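Local coordinates for protein DyP-type peroxidase (Thermobifida cellulosilytica, PDB 4GS1) that probably acts as a haem peroxidase that reduces hydrogen peroxide while oxidising dyes and other substrates, at residues Gly267-Asp271 against Thr272-Leu276. Sequence-based numbering, arbitrary orientation.
Sequences GRHLD and TGAPL. With HEM (protoporphyrin IX containing Fe), chain F.
Leu276 lays its CD2 methyl over one face of the His269 imidazole, 3.7 Å from the ring centroid and only 10° off the normal, a CH-pi contact. Its CG, anti to the carbonyl carbon (chi1 -61°), rests against the carbonyl of Gly267. The edge of the imidazole meets the backbone instead, with CD2 of His269 3.5 Å from Pro275 O. On the haem side, Arg268 runs extended from CG to NE, and its CD passes 3.8 Å from CAA of the haem, at the root of a propionate arm. At its end, NH1 gives a hydrogen bond of 2.8 Å to Gly273 O, which lies at the guanidinium edge and near its plane; the same nitrogen also bonds Glu281 O, so two carbonyls hold the buried group in place. A methionine here would probably leave the carbonyls of Gly273 and Glu281 without this shared donor. The backbones join in two straighter bonds, Leu276 N to Gly267 O at 3.0 Å and His269 N to Ala274 O at 2.7 Å, forming a single antiparallel bridge in which Arg268 and Pro275 are the non-hydrogen-bonded pair. At the bend, Gly273 N bonds only weakly to His269 O, while Thr272 OG1 accepts from Ala274 N at 3.1 Å, forming an ST turn. Arg200 binds the carbonyls of Leu270 and Asp271, tying the bend to another part of the chain. Following helix 259-266, this is a tight, hairpin-like loop with an ST turn at its bend, whose arginine forms part of the haem pocket in the C-terminal region of the DyP-type peroxidase.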
loop_
_atom_site.group_PDB
_atom_site.type_symbol
_atom_site.label_atom_id
_atom_site.label_comp_id
_atom_site.label_asym_id
_atom_site.label_seq_id
_atom_site.Cartn_x
_atom_site.Cartn_y
_atom_site.Cartn_z
ATOM N N GLY B 267 23.039 -17.138 1.695
ATOM C CA GLY B 267 24.434 -17.116 2.115
ATOM C C GLY B 267 24.671 -16.231 3.329
ATOM O O GLY B 267 25.818 -15.960 3.673
ATOM N N ARG B 268 23.597 -15.774 3.976
ATOM C CA ARG B 268 23.704 -14.956 5.189
ATOM C C ARG B 268 22.685 -15.402 6.221
ATOM O O ARG B 268 21.652 -15.959 5.867
ATOM C CB ARG B 268 23.460 -13.478 4.863
ATOM C CG ARG B 268 24.600 -12.781 4.111
ATOM C CD ARG B 268 24.188 -11.344 3.793
ATOM N NE ARG B 268 25.224 -10.534 3.138
ATOM C CZ ARG B 268 26.114 -9.786 3.782
ATOM N NH1 ARG B 268 26.137 -9.772 5.114
ATOM N NH2 ARG B 268 26.988 -9.052 3.101
ATOM N N HIS B 269 22.993 -15.157 7.496
ATOM C CA HIS B 269 22.075 -15.425 8.605
ATOM C C HIS B 269 20.843 -14.531 8.556
ATOM O O HIS B 269 20.938 -13.347 8.229
ATOM C CB HIS B 269 22.791 -15.176 9.936
ATOM C CG HIS B 269 23.877 -16.160 10.228
ATOM N ND1 HIS B 269 23.636 -17.372 10.834
ATOM C CD2 HIS B 269 25.213 -16.112 9.997
ATOM C CE1 HIS B 269 24.776 -18.031 10.967
ATOM N NE2 HIS B 269 25.747 -17.286 10.470
ATOM N N LEU B 270 19.683 -15.086 8.913
ATOM C CA LEU B 270 18.440 -14.321 8.897
ATOM C C LEU B 270 18.358 -13.342 10.067
ATOM O O LEU B 270 17.938 -12.194 9.891
ATOM C CB LEU B 270 17.222 -15.258 8.896
ATOM C CG LEU B 270 16.596 -15.620 7.544
ATOM C CD1 LEU B 270 15.542 -16.713 7.710
ATOM C CD2 LEU B 270 15.978 -14.387 6.879
ATOM N N ASP B 271 18.762 -13.781 11.255
ATOM C CA ASP B 271 18.658 -12.920 12.434
ATOM C C ASP B 271 19.608 -11.717 12.424
ATOM O O ASP B 271 19.177 -10.573 12.603
ATOM C CB ASP B 271 18.778 -13.727 13.744
ATOM C CG ASP B 271 20.061 -14.555 13.840
ATOM O OD1 ASP B 271 20.790 -14.724 12.840
ATOM O OD2 ASP B 271 20.336 -15.063 14.949
ATOM N N THR B 272 20.889 -11.970 12.194
ATOM C CA THR B 272 21.899 -10.920 12.284
ATOM C C THR B 272 22.251 -10.310 10.938
ATOM O O THR B 272 22.832 -9.227 10.875
ATOM C CB THR B 272 23.203 -11.467 12.851
ATOM O OG1 THR B 272 23.709 -12.480 11.970
ATOM C CG2 THR B 272 22.988 -12.073 14.238
ATOM N N GLY B 273 21.955 -11.024 9.860
ATOM C CA GLY B 273 22.377 -10.569 8.543
ATOM C C GLY B 273 23.845 -10.837 8.236
ATOM O O GLY B 273 24.340 -10.461 7.170
ATOM N N ALA B 274 24.542 -11.494 9.157
ATOM C CA ALA B 274 25.966 -11.806 8.979
ATOM C C ALA B 274 26.160 -12.827 7.865
ATOM O O ALA B 274 25.307 -13.685 7.660
ATOM C CB ALA B 274 26.550 -12.349 10.282
ATOM N N PRO B 275 27.293 -12.753 7.151
ATOM C CA PRO B 275 27.569 -13.826 6.188
ATOM C C PRO B 275 27.665 -15.153 6.943
ATOM O O PRO B 275 28.056 -15.145 8.118
ATOM C CB PRO B 275 28.956 -13.460 5.632
ATOM C CG PRO B 275 29.136 -11.999 5.942
ATOM C CD PRO B 275 28.380 -11.758 7.220
ATOM N N LEU B 276 27.302 -16.265 6.310
ATOM C CA LEU B 276 27.578 -17.558 6.927
ATOM C C LEU B 276 29.093 -17.666 7.100
ATOM O O LEU B 276 29.860 -17.457 6.143
ATOM C CB LEU B 276 27.036 -18.716 6.080
ATOM C CG LEU B 276 25.522 -18.713 5.859
ATOM C CD1 LEU B 276 25.085 -19.912 5.011
ATOM C CD2 LEU B 276 24.787 -18.704 7.187
HETATM C CHA HEM F . 22.499 -9.334 -2.074
HETATM C CHB HEM F . 17.853 -10.632 -1.648
HETATM C CHC HEM F . 17.232 -10.173 -6.444
HETATM C CHD HEM F . 21.764 -8.463 -6.841
HETATM C C1A HEM F . 21.300 -9.747 -1.563
HETATM C C2A HEM F . 21.069 -10.070 -0.176
HETATM C C3A HEM F . 19.783 -10.431 -0.063
HETATM C C4A HEM F . 19.170 -10.337 -1.364
HETATM C CMA HEM F . 19.049 -10.867 1.228
HETATM C CAA HEM F . 22.147 -10.002 0.939
HETATM C CBA HEM F . 22.141 -8.648 1.671
HETATM C CGA HEM F . 22.657 -7.524 0.814
HETATM O O1A HEM F . 23.907 -7.428 0.625
HETATM O O2A HEM F . 21.829 -6.708 0.336
HETATM C C1B HEM F . 17.292 -10.640 -2.904
HETATM C C2B HEM F . 15.943 -11.062 -3.210
HETATM C C3B HEM F . 15.764 -10.951 -4.536
HETATM C C4B HEM F . 16.994 -10.438 -5.111
HETATM C CMB HEM F . 14.958 -11.579 -2.134
HETATM C CAB HEM F . 14.502 -11.255 -5.385
HETATM C CBB HEM F . 13.256 -11.253 -4.870
HETATM C C1C HEM F . 18.410 -9.671 -6.968
HETATM C C2C HEM F . 18.677 -9.380 -8.371
HETATM C C3C HEM F . 19.930 -8.890 -8.473
HETATM C C4C HEM F . 20.492 -8.889 -7.144
HETATM C CMC HEM F . 17.641 -9.565 -9.501
HETATM C CAC HEM F . 20.743 -8.418 -9.710
HETATM C CBC HEM F . 20.494 -8.776 -10.973
HETATM C C1D HEM F . 22.351 -8.525 -5.605
HETATM C C2D HEM F . 23.683 -8.049 -5.315
HETATM C C3D HEM F . 23.913 -8.333 -3.844
HETATM C C4D HEM F . 22.692 -8.933 -3.369
HETATM C CMD HEM F . 24.695 -7.400 -6.289
HETATM C CAD HEM F . 25.186 -8.014 -3.044
HETATM C CBD HEM F . 26.235 -9.102 -3.286
HETATM C CGD HEM F . 27.482 -8.726 -2.515
HETATM O O1D HEM F . 27.646 -9.207 -1.360
HETATM O O2D HEM F . 28.299 -7.922 -3.037
HETATM N NA HEM F . 20.127 -9.914 -2.279
HETATM N NB HEM F . 17.912 -10.268 -4.087
HETATM N NC HEM F . 19.553 -9.376 -6.240
HETATM N ND HEM F . 21.790 -9.036 -4.430
HETATM FE FE HEM F . 19.892 -9.742 -4.278
#